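Local coordinates for protein sortase (Actinomyces oris, PDB 5UTT) that probably acts as a sortase of the class E type, a cysteine transpeptidase that joins sorted surface proteins to the cell wall, here as its extracellular catalytic domain, at residues Glu100-Val111 / Trp172-Val183; Asp15-Val23 / Thr67-Asn75. One frame throughout, in Å; residues are numbered along the deposited sequence.

Contact 1: Glu100-Val111 / Trp172-Val183; sequences EIIVSTAKTWYV and WMDRSEGRPESV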
loop_
_atom_site.group_PDB
_atom_site.type_symbol
_atom_site.label_atom_id
_atom_site.label_comp_id
_atom_site.label_asym_id
_atom_site.label_seq_id
_atom_site.Cartn_x
_atom_site.Cartn_y
_atom_site.Cartn_z
ATOM N N GLU A 100 5.801 0.284 9.623
ATOM C CA GLU A 100 4.419 -0.086 9.416
ATOM C C GLU A 100 3.807 0.541 8.194
ATOM O O GLU A 100 4.035 1.747 7.920
ATOM C CB GLU A 100 3.580 0.355 10.613
ATOM C CG GLU A 100 3.703 -0.623 11.788
ATOM C CD GLU A 100 2.900 -0.248 13.007
ATOM O OE1 GLU A 100 2.487 0.917 13.127
ATOM O OE2 GLU A 100 2.659 -1.152 13.866
ATOM N N ILE A 101 3.018 -0.244 7.473
ATOM C CA ILE A 101 2.151 0.275 6.388
ATOM C C ILE A 101 0.719 -0.096 6.772
ATOM O O ILE A 101 0.387 -1.288 6.975
ATOM C CB ILE A 101 2.547 -0.303 5.026
ATOM C CG1 ILE A 101 3.974 0.142 4.654
ATOM C CG2 ILE A 101 1.570 0.078 3.927
ATOM C CD1 ILE A 101 4.429 -0.395 3.329
ATOM N N ILE A 102 -0.137 0.894 6.910
ATOM C CA ILE A 102 -1.447 0.678 7.554
ATOM C C ILE A 102 -2.513 1.046 6.563
ATOM O O ILE A 102 -2.463 2.180 5.977
ATOM C CB ILE A 102 -1.599 1.472 8.866
ATOM C CG1 ILE A 102 -0.478 1.080 9.850
ATOM C CG2 ILE A 102 -3.011 1.293 9.454
ATOM C CD1 ILE A 102 -0.457 1.879 11.124
ATOM N N VAL A 103 -3.479 0.123 6.357
ATOM C CA VAL A 103 -4.645 0.454 5.577
ATOM C C VAL A 103 -5.886 0.535 6.447
ATOM O O VAL A 103 -6.201 -0.378 7.201
ATOM C CB VAL A 103 -4.863 -0.458 4.347
ATOM C CG1 VAL A 103 -6.028 0.063 3.516
ATOM C CG2 VAL A 103 -3.569 -0.575 3.566
ATOM N N SER A 104 -6.598 1.629 6.355
ATOM C CA SER A 104 -7.877 1.717 7.067
ATOM C C SER A 104 -9.037 1.509 6.082
ATOM O O SER A 104 -9.134 2.187 5.055
ATOM C CB SER A 104 -7.999 3.017 7.849
ATOM O OG SER A 104 -8.130 4.148 7.020
ATOM N N THR A 105 -9.956 0.625 6.451
ATOM C CA THR A 105 -11.225 0.477 5.727
ATOM C C THR A 105 -12.353 0.853 6.670
ATOM O O THR A 105 -12.108 1.164 7.849
ATOM C CB THR A 105 -11.392 -0.959 5.209
ATOM O OG1 THR A 105 -11.545 -1.875 6.302
ATOM C CG2 THR A 105 -10.206 -1.338 4.328
ATOM N N ALA A 106 -13.584 0.832 6.183
ATOM C CA ALA A 106 -14.715 1.214 6.992
ATOM C C ALA A 106 -14.844 0.397 8.293
ATOM O O ALA A 106 -15.300 0.899 9.327
ATOM C CB ALA A 106 -15.987 1.129 6.190
ATOM N N LYS A 107 -14.476 -0.870 8.222
ATOM C CA LYS A 107 -14.633 -1.788 9.347
ATOM C C LYS A 107 -13.332 -2.209 10.056
ATOM O O LYS A 107 -13.331 -2.683 11.213
ATOM C CB LYS A 107 -15.379 -3.032 8.817
ATOM C CG LYS A 107 -16.739 -2.691 8.223
ATOM C CD LYS A 107 -17.574 -3.890 7.744
ATOM C CE LYS A 107 -18.798 -3.387 6.991
ATOM N NZ LYS A 107 -19.528 -4.415 6.207
ATOM N N THR A 108 -12.205 -2.022 9.386
ATOM C CA THR A 108 -10.977 -2.733 9.733
ATOM C C THR A 108 -9.695 -1.937 9.600
ATOM O O THR A 108 -9.582 -1.141 8.701
ATOM C CB THR A 108 -10.857 -4.039 8.893
ATOM O OG1 THR A 108 -12.074 -4.793 9.029
ATOM C CG2 THR A 108 -9.625 -4.894 9.339
ATOM N N TRP A 109 -8.763 -2.105 10.534
ATOM C CA TRP A 109 -7.384 -1.633 10.351
ATOM C C TRP A 109 -6.547 -2.811 9.926
ATOM O O TRP A 109 -6.492 -3.817 10.657
ATOM C CB TRP A 109 -6.813 -1.083 11.648
ATOM C CG TRP A 109 -7.444 0.180 12.127
ATOM C CD1 TRP A 109 -8.428 0.296 13.058
ATOM C CD2 TRP A 109 -7.099 1.526 11.741
ATOM N NE1 TRP A 109 -8.757 1.620 13.252
ATOM C CE2 TRP A 109 -7.942 2.396 12.464
ATOM C CE3 TRP A 109 -6.169 2.072 10.851
ATOM C CZ2 TRP A 109 -7.857 3.794 12.327
ATOM C CZ3 TRP A 109 -6.089 3.441 10.728
ATOM C CH2 TRP A 109 -6.919 4.278 11.468
ATOM N N TYR A 110 -5.886 -2.716 8.767
ATOM C CA TYR A 110 -4.923 -3.733 8.363
ATOM C C TYR A 110 -3.514 -3.202 8.540
ATOM O O TYR A 110 -3.150 -2.172 7.939
ATOM C CB TYR A 110 -5.109 -4.109 6.914
ATOM C CG TYR A 110 -6.449 -4.694 6.556
ATOM C CD1 TYR A 110 -7.517 -3.883 6.192
ATOM C CD2 TYR A 110 -6.641 -6.071 6.491
ATOM C CE1 TYR A 110 -8.718 -4.409 5.820
ATOM C CE2 TYR A 110 -7.858 -6.594 6.134
ATOM C CZ TYR A 110 -8.891 -5.774 5.782
ATOM O OH TYR A 110 -10.096 -6.294 5.431
ATOM N N VAL A 111 -2.726 -3.910 9.351
ATOM C CA VAL A 111 -1.363 -3.470 9.606
ATOM C C VAL A 111 -0.345 -4.479 9.042
ATOM O O VAL A 111 -0.302 -5.690 9.425
ATOM C CB VAL A 111 -1.070 -3.186 11.105
ATOM C CG1 VAL A 111 0.396 -2.813 11.280
ATOM C CG2 VAL A 111 -1.982 -2.129 11.730
ATOM N N TRP A 172 -4.529 -7.226 12.561
ATOM C CA TRP A 172 -5.649 -6.358 12.205
ATOM C C TRP A 172 -6.434 -5.950 13.433
ATOM O O TRP A 172 -6.275 -6.507 14.499
ATOM C CB TRP A 172 -6.572 -7.022 11.187
ATOM C CG TRP A 172 -7.282 -8.322 11.666
ATOM C CD1 TRP A 172 -6.719 -9.563 11.816
ATOM C CD2 TRP A 172 -8.663 -8.469 12.024
ATOM N NE1 TRP A 172 -7.682 -10.472 12.232
ATOM C CE2 TRP A 172 -8.871 -9.818 12.386
ATOM C CE3 TRP A 172 -9.752 -7.591 12.072
ATOM C CZ2 TRP A 172 -10.122 -10.293 12.771
ATOM C CZ3 TRP A 172 -10.976 -8.053 12.478
ATOM C CH2 TRP A 172 -11.158 -9.407 12.813
ATOM N N MET A 173 -7.264 -4.937 13.277
ATOM C CA MET A 173 -8.135 -4.500 14.364
ATOM C C MET A 173 -9.503 -4.166 13.827
ATOM O O MET A 173 -9.617 -3.648 12.705
ATOM C CB MET A 173 -7.552 -3.290 15.077
ATOM C CG MET A 173 -6.153 -3.479 15.639
ATOM S SD MET A 173 -5.525 -2.019 16.512
ATOM C CE MET A 173 -6.631 -2.007 17.912
ATOM N N ASP A 174 -10.544 -4.444 14.613
ATOM C CA ASP A 174 -11.880 -3.926 14.332
ATOM C C ASP A 174 -11.850 -2.425 14.592
ATOM O O ASP A 174 -11.490 -2.006 15.682
ATOM C CB ASP A 174 -12.899 -4.598 15.271
ATOM C CG ASP A 174 -14.328 -4.371 14.854
ATOM O OD1 ASP A 174 -14.659 -3.256 14.383
ATOM O OD2 ASP A 174 -15.139 -5.316 15.027
ATOM N N ARG A 175 -12.214 -1.612 13.598
ATOM C CA ARG A 175 -12.085 -0.157 13.722
ATOM C C ARG A 175 -13.048 0.448 14.764
ATOM O O ARG A 175 -12.810 1.549 15.280
ATOM C CB ARG A 175 -12.325 0.482 12.355
ATOM C CG ARG A 175 -12.111 1.985 12.283
ATOM C CD ARG A 175 -12.442 2.493 10.891
ATOM N NE ARG A 175 -12.048 3.890 10.708
ATOM C CZ ARG A 175 -11.976 4.515 9.535
ATOM N NH1 ARG A 175 -12.284 3.888 8.397
ATOM N NH2 ARG A 175 -11.606 5.792 9.483
ATOM N N SER A 176 -14.139 -0.248 15.056
ATOM C CA SER A 176 -15.063 0.224 16.091
ATOM C C SER A 176 -14.517 -0.041 17.506
ATOM O O SER A 176 -14.981 0.562 18.477
ATOM C CB SER A 176 -16.425 -0.432 15.903
ATOM O OG SER A 176 -16.390 -1.780 16.282
ATOM N N GLU A 177 -13.536 -0.942 17.604
ATOM C CA GLU A 177 -12.967 -1.362 18.883
ATOM C C GLU A 177 -11.568 -0.827 19.196
ATOM O O GLU A 177 -11.098 -0.966 20.315
ATOM C CB GLU A 177 -12.957 -2.889 18.932
ATOM C CG GLU A 177 -14.372 -3.431 18.762
ATOM C CD GLU A 177 -14.462 -4.937 18.723
ATOM O OE1 GLU A 177 -13.403 -5.597 18.663
ATOM O OE2 GLU A 177 -15.598 -5.459 18.754
ATOM N N GLY A 178 -10.904 -0.190 18.235
ATOM C CA GLY A 178 -9.565 0.285 18.493
ATOM C C GLY A 178 -8.806 0.628 17.224
ATOM O O GLY A 178 -9.273 0.350 16.117
ATOM N N ARG A 179 -7.626 1.194 17.407
ATOM C CA ARG A 179 -6.757 1.517 16.295
ATOM C C ARG A 179 -5.286 1.367 16.719
ATOM O O ARG A 179 -4.980 1.323 17.924
ATOM C CB ARG A 179 -7.081 2.911 15.771
ATOM C CG ARG A 179 -6.549 4.025 16.634
ATOM C CD ARG A 179 -7.062 5.370 16.088
ATOM N NE ARG A 179 -6.570 6.463 16.903
ATOM C CZ ARG A 179 -7.149 7.670 17.016
ATOM N NH1 ARG A 179 -8.258 7.958 16.370
ATOM N NH2 ARG A 179 -6.606 8.576 17.796
ATOM N N PRO A 180 -4.369 1.247 15.740
ATOM C CA PRO A 180 -2.967 1.097 16.094
ATOM C C PRO A 180 -2.394 2.264 16.873
ATOM O O PRO A 180 -2.738 3.427 16.610
ATOM C CB PRO A 180 -2.277 1.000 14.734
ATOM C CG PRO A 180 -3.315 0.452 13.845
ATOM C CD PRO A 180 -4.561 1.145 14.286
ATOM N N GLU A 181 -1.450 1.963 17.747
ATOM C CA GLU A 181 -0.818 2.992 18.575
ATOM C C GLU A 181 -0.108 4.061 17.775
ATOM O O GLU A 181 -0.074 5.207 18.215
ATOM C CB GLU A 181 0.170 2.380 19.561
ATOM C CG GLU A 181 -0.505 1.713 20.761
ATOM C CD GLU A 181 -1.129 2.696 21.751
ATOM O OE1 GLU A 181 -0.432 3.651 22.181
ATOM O OE2 GLU A 181 -2.310 2.518 22.121
ATOM N N SER A 182 0.442 3.679 16.623
ATOM C CA SER A 182 1.156 4.621 15.739
ATOM C C SER A 182 0.233 5.660 15.103
ATOM O O SER A 182 0.703 6.698 14.619
ATOM C CB SER A 182 1.864 3.877 14.614
ATOM O OG SER A 182 0.940 3.116 13.843
ATOM N N VAL A 183 -1.059 5.348 15.024
ATOM C CA VAL A 183 -1.991 6.248 14.352
ATOM C C VAL A 183 -2.178 7.433 15.303
ATOM O O VAL A 183 -2.605 7.250 16.430
ATOM C CB VAL A 183 -3.303 5.520 13.994
ATOM C CG1 VAL A 183 -4.422 6.518 13.683
ATOM C CG2 VAL A 183 -3.052 4.573 12.822
HETATM O O HOH W 1 1.312 0.699 15.871
HETATM O O HOH W 2 -10.221 6.254 7.158
HETATM O O HOH W 3 -10.586 3.070 15.145
#

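Contact 2: Asp15-Val23 / Thr67-Asn75; sequences DAPPVMEQV and TQQLGEVGN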
loop_
_atom_site.group_PDB
_atom_site.type_symbol
_atom_site.label_atom_id
_atom_site.label_comp_id
_atom_site.label_asym_id
_atom_site.label_seq_id
_atom_site.Cartn_x
_atom_site.Cartn_y
_atom_site.Cartn_z
ATOM N N ASP A 15 -5.444 -13.766 13.973
ATOM C CA ASP A 15 -6.231 -14.706 13.161
ATOM C C ASP A 15 -6.534 -14.055 11.804
ATOM O O ASP A 15 -6.291 -12.859 11.591
ATOM C CB ASP A 15 -7.535 -15.120 13.873
ATOM C CG ASP A 15 -8.406 -13.936 14.247
ATOM O OD1 ASP A 15 -7.910 -12.796 14.274
ATOM O OD2 ASP A 15 -9.599 -14.144 14.522
ATOM N N ALA A 16 -7.074 -14.821 10.873
ATOM C CA ALA A 16 -7.199 -14.264 9.539
ATOM C C ALA A 16 -8.072 -12.996 9.565
ATOM O O ALA A 16 -9.116 -12.938 10.227
ATOM C CB ALA A 16 -7.723 -15.294 8.558
ATOM N N PRO A 17 -7.629 -11.967 8.844
ATOM C CA PRO A 17 -8.445 -10.758 8.752
ATOM C C PRO A 17 -9.628 -10.881 7.803
ATOM O O PRO A 17 -9.638 -11.753 6.940
ATOM C CB PRO A 17 -7.468 -9.737 8.198
ATOM C CG PRO A 17 -6.564 -10.519 7.325
ATOM C CD PRO A 17 -6.399 -11.871 8.054
ATOM N N PRO A 18 -10.601 -9.951 7.912
ATOM C CA PRO A 18 -11.676 -9.946 6.939
ATOM C C PRO A 18 -11.140 -9.598 5.551
ATOM O O PRO A 18 -10.217 -8.783 5.432
ATOM C CB PRO A 18 -12.636 -8.867 7.456
ATOM C CG PRO A 18 -12.196 -8.543 8.829
ATOM C CD PRO A 18 -10.748 -8.893 8.921
ATOM N N VAL A 19 -11.704 -10.216 4.513
ATOM C CA VAL A 19 -11.263 -9.972 3.157
ATOM C C VAL A 19 -12.167 -8.915 2.558
ATOM O O VAL A 19 -13.379 -8.977 2.711
ATOM C CB VAL A 19 -11.279 -11.240 2.298
ATOM C CG1 VAL A 19 -10.840 -10.922 0.873
ATOM C CG2 VAL A 19 -10.338 -12.290 2.894
ATOM N N MET A 20 -11.580 -7.928 1.907
ATOM C CA MET A 20 -12.402 -6.938 1.200
ATOM C C MET A 20 -12.960 -7.546 -0.088
ATOM O O MET A 20 -12.260 -8.253 -0.805
ATOM C CB MET A 20 -11.578 -5.699 0.873
ATOM C CG MET A 20 -11.056 -4.927 2.067
ATOM S SD MET A 20 -12.332 -4.237 3.110
ATOM C CE MET A 20 -12.788 -2.780 2.171
ATOM N N GLU A 21 -14.214 -7.224 -0.397
ATOM C CA GLU A 21 -14.838 -7.596 -1.670
ATOM C C GLU A 21 -14.316 -6.669 -2.762
ATOM O O GLU A 21 -14.110 -5.497 -2.508
ATOM C CB GLU A 21 -16.357 -7.433 -1.574
ATOM C CG GLU A 21 -16.981 -8.366 -0.538
ATOM C CD GLU A 21 -18.496 -8.392 -0.559
ATOM O OE1 GLU A 21 -19.129 -7.432 -1.088
ATOM O OE2 GLU A 21 -19.054 -9.392 -0.034
ATOM N N GLN A 22 -14.087 -7.207 -3.953
ATOM C CA GLN A 22 -13.698 -6.397 -5.110
ATOM C C GLN A 22 -14.747 -5.342 -5.414
ATOM O O GLN A 22 -15.947 -5.604 -5.359
ATOM C CB GLN A 22 -13.480 -7.297 -6.329
ATOM C CG GLN A 22 -13.078 -6.595 -7.619
ATOM C CD GLN A 22 -12.600 -7.594 -8.656
ATOM O OE1 GLN A 22 -12.851 -8.791 -8.522
ATOM N NE2 GLN A 22 -11.856 -7.128 -9.651
ATOM N N VAL A 23 -14.288 -4.150 -5.745
ATOM C CA VAL A 23 -15.172 -3.024 -6.087
ATOM C C VAL A 23 -14.905 -2.604 -7.539
ATOM O O VAL A 23 -13.898 -3.014 -8.151
ATOM C CB VAL A 23 -14.975 -1.800 -5.135
ATOM C CG1 VAL A 23 -15.310 -2.153 -3.704
ATOM C CG2 VAL A 23 -13.560 -1.208 -5.246
ATOM N N THR A 67 -4.357 -7.985 -9.195
ATOM C CA THR A 67 -3.784 -8.460 -7.943
ATOM C C THR A 67 -4.881 -8.736 -6.921
ATOM O O THR A 67 -6.068 -8.537 -7.180
ATOM C CB THR A 67 -2.710 -7.491 -7.383
ATOM O OG1 THR A 67 -3.303 -6.276 -6.907
ATOM C CG2 THR A 67 -1.618 -7.247 -8.412
ATOM N N GLN A 68 -4.493 -9.308 -5.777
ATOM C CA GLN A 68 -5.461 -9.777 -4.805
ATOM C C GLN A 68 -6.111 -8.636 -4.022
ATOM O O GLN A 68 -5.641 -7.469 -4.038
ATOM C CB GLN A 68 -4.841 -10.824 -3.864
ATOM C CG GLN A 68 -4.639 -12.150 -4.539
ATOM C CD GLN A 68 -3.641 -12.098 -5.650
ATOM O OE1 GLN A 68 -2.460 -11.807 -5.432
ATOM N NE2 GLN A 68 -4.084 -12.406 -6.849
ATOM N N GLN A 69 -7.241 -8.944 -3.394
ATOM C CA GLN A 69 -7.952 -7.962 -2.607
ATOM C C GLN A 69 -7.278 -7.789 -1.242
ATOM O O GLN A 69 -6.506 -8.645 -0.773
ATOM C CB GLN A 69 -9.430 -8.327 -2.452
ATOM C CG GLN A 69 -10.171 -8.628 -3.743
ATOM C CD GLN A 69 -10.013 -7.542 -4.810
ATOM O OE1 GLN A 69 -10.000 -6.330 -4.512
ATOM N NE2 GLN A 69 -9.882 -7.970 -6.072
ATOM N N LEU A 70 -7.570 -6.657 -0.609
ATOM C CA LEU A 70 -7.029 -6.354 0.702
ATOM C C LEU A 70 -7.485 -7.393 1.738
ATOM O O LEU A 70 -8.682 -7.715 1.868
ATOM C CB LEU A 70 -7.442 -4.948 1.115
ATOM C CG LEU A 70 -6.962 -4.455 2.470
ATOM C CD1 LEU A 70 -5.453 -4.497 2.602
ATOM C CD2 LEU A 70 -7.509 -3.048 2.681
ATOM N N GLY A 71 -6.504 -7.952 2.425
ATOM C CA GLY A 71 -6.748 -9.051 3.354
ATOM C C GLY A 71 -6.672 -10.440 2.774
ATOM O O GLY A 71 -6.591 -11.409 3.545
ATOM N N GLU A 72 -6.779 -10.569 1.446
ATOM C CA GLU A 72 -6.758 -11.873 0.788
ATOM C C GLU A 72 -5.345 -12.459 0.724
ATOM O O GLU A 72 -4.327 -11.749 0.552
ATOM C CB GLU A 72 -7.353 -11.750 -0.622
ATOM C CG GLU A 72 -7.462 -13.028 -1.416
ATOM C CD GLU A 72 -8.180 -12.841 -2.740
ATOM O OE1 GLU A 72 -8.165 -11.713 -3.297
ATOM O OE2 GLU A 72 -8.732 -13.853 -3.261
ATOM N N VAL A 73 -5.264 -13.778 0.897
ATOM C CA VAL A 73 -4.011 -14.411 0.689
ATOM C C VAL A 73 -3.434 -14.114 -0.724
ATOM O O VAL A 73 -4.041 -14.409 -1.782
ATOM C CB VAL A 73 -4.090 -15.943 0.944
ATOM C CG1 VAL A 73 -2.831 -16.602 0.447
ATOM C CG2 VAL A 73 -4.321 -16.232 2.422
ATOM N N GLY A 74 -2.230 -13.564 -0.732
ATOM C CA GLY A 74 -1.565 -13.109 -1.984
ATOM C C GLY A 74 -0.985 -11.732 -1.824
ATOM O O GLY A 74 -0.385 -11.429 -0.789
ATOM N N ASN A 75 -1.195 -10.863 -2.820
ATOM C CA ASN A 75 -0.499 -9.577 -2.812
ATOM C C ASN A 75 -1.403 -8.466 -3.259
ATOM O O ASN A 75 -1.864 -8.514 -4.374
ATOM C CB ASN A 75 0.690 -9.681 -3.763
ATOM C CG ASN A 75 1.659 -8.504 -3.647
ATOM O OD1 ASN A 75 1.495 -7.614 -2.801
ATOM N ND2 ASN A 75 2.684 -8.513 -4.471
HETATM O O HOH W 4 -7.866 -13.033 5.497
HETATM O O HOH W 5 -11.112 -3.983 -5.223
#

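Contact 1: Glu100-Val111 / Trp172-Val183
Trp109 lies with one face of its indole against the chain at Arg179-Pro180: Pro180 CD sits 3.8 Å from the centroid of the Trp109 five-membered ring, 20° off the normal, a CH-pi contact that Arg179 CA repeats beside it. Ser104 CB touches the opposite face near its rim. Val183 CG2 comes within 3.9 Å of Trp109 CZ3. Away from the ring, Pro180 CG slides past Val111 CG2 at 3.6 Å. Strands 108-111 and 172-174 pair antiparallel, their axes 169° apart. Trp109 N gives a 2.8 Å bond to Met173 O in the carbonyl plane, and Met173 N returns one to Trp109 O. Past the strand end Arg175 N bonds Lys107 O. With CG anti to its own N (chi1 -175°), the extended Arg175 chain runs past the indole, CG 3.5 Å from Trp109 NE1, and brings NH1 to Thr105 O, 2.8 Å away and well above that carbonyl's plane; its NE makes a salt bridge to the C-terminal carboxylate of Asn190. At the other end Ser182 OG donates to Glu100 OE1 over 2.8 Å, and a water joins Glu100 OE1 to Ser182 N. CH-pi packing round Trp109, with polar ties at both ends, thus clamps the C-terminal tail onto the hairpin.

Contact 2: Asp15-Val23 / Thr67-Asn75
Loop meets turn here: Val19 and Met20 of the N-terminal arm before strand 28-33 cross the type II turn Gln69-Glu72, just ahead of strand 74-79. A single direct hydrogen bond joins them. Met20 N points straight at Leu70 O, at 2.9 Å and 180° at the hydrogen, nearly in line with the carbonyl. Alongside, Met20 CG packs 3.7 Å from Leu70 CB, the two side chains pointing the same way; both also touch Tyr110 and Thr105. Gly71 has a positive phi of 90°, as suits the third position of a type II turn, and its lack of a side chain lets the arm pass close: its CA is 4.6 Å from Val19 CA. Val19 rests on the Gly71-Glu72 side, CG1 reaching Glu72 CB and CG2 the Gly71 carbonyl. Gln69 bends at chi2 (-52°), which lays its amide across Gln22, with NE2 3.7 Å from Gln22 CB. Within the turn Glu72 OE1 accepts from Gln69 N at 2.9 Å. One water donates to both Pro17 O and Gly71 O, while another links Val23 N with Gln69 OE1. One straight backbone bond and two bridging waters therefore fix the arm's position, while side-chain packing supplies much of the buried area.

How the contacts relate
Both contacts fasten a terminal extension to the same sheet, the C-terminal tail in contact 1 and the N-terminal arm in contact 2, and both are partly buried. Contact 1 buries 739 Å², includes regular strand pairing and centres on an aromatic side chain; contact 2 joins loop to turn, buries about half that surface and has a single direct hydrogen bond against five. Tyr110 on strand 108-120 and Trp172 on strand 161-174 reach the arm: Tyr110 OH lies 2.5 Å from Pro18 O and Trp172 NE1 2.8 Å from Asp15 O, both probable hydrogen bonds. Val103 on strand 100-104 packs on Leu70 of the turn. Tyr110 and Trp172 project from the sheet face opposite Trp109, so the two termini are held on opposite faces of the hairpin region.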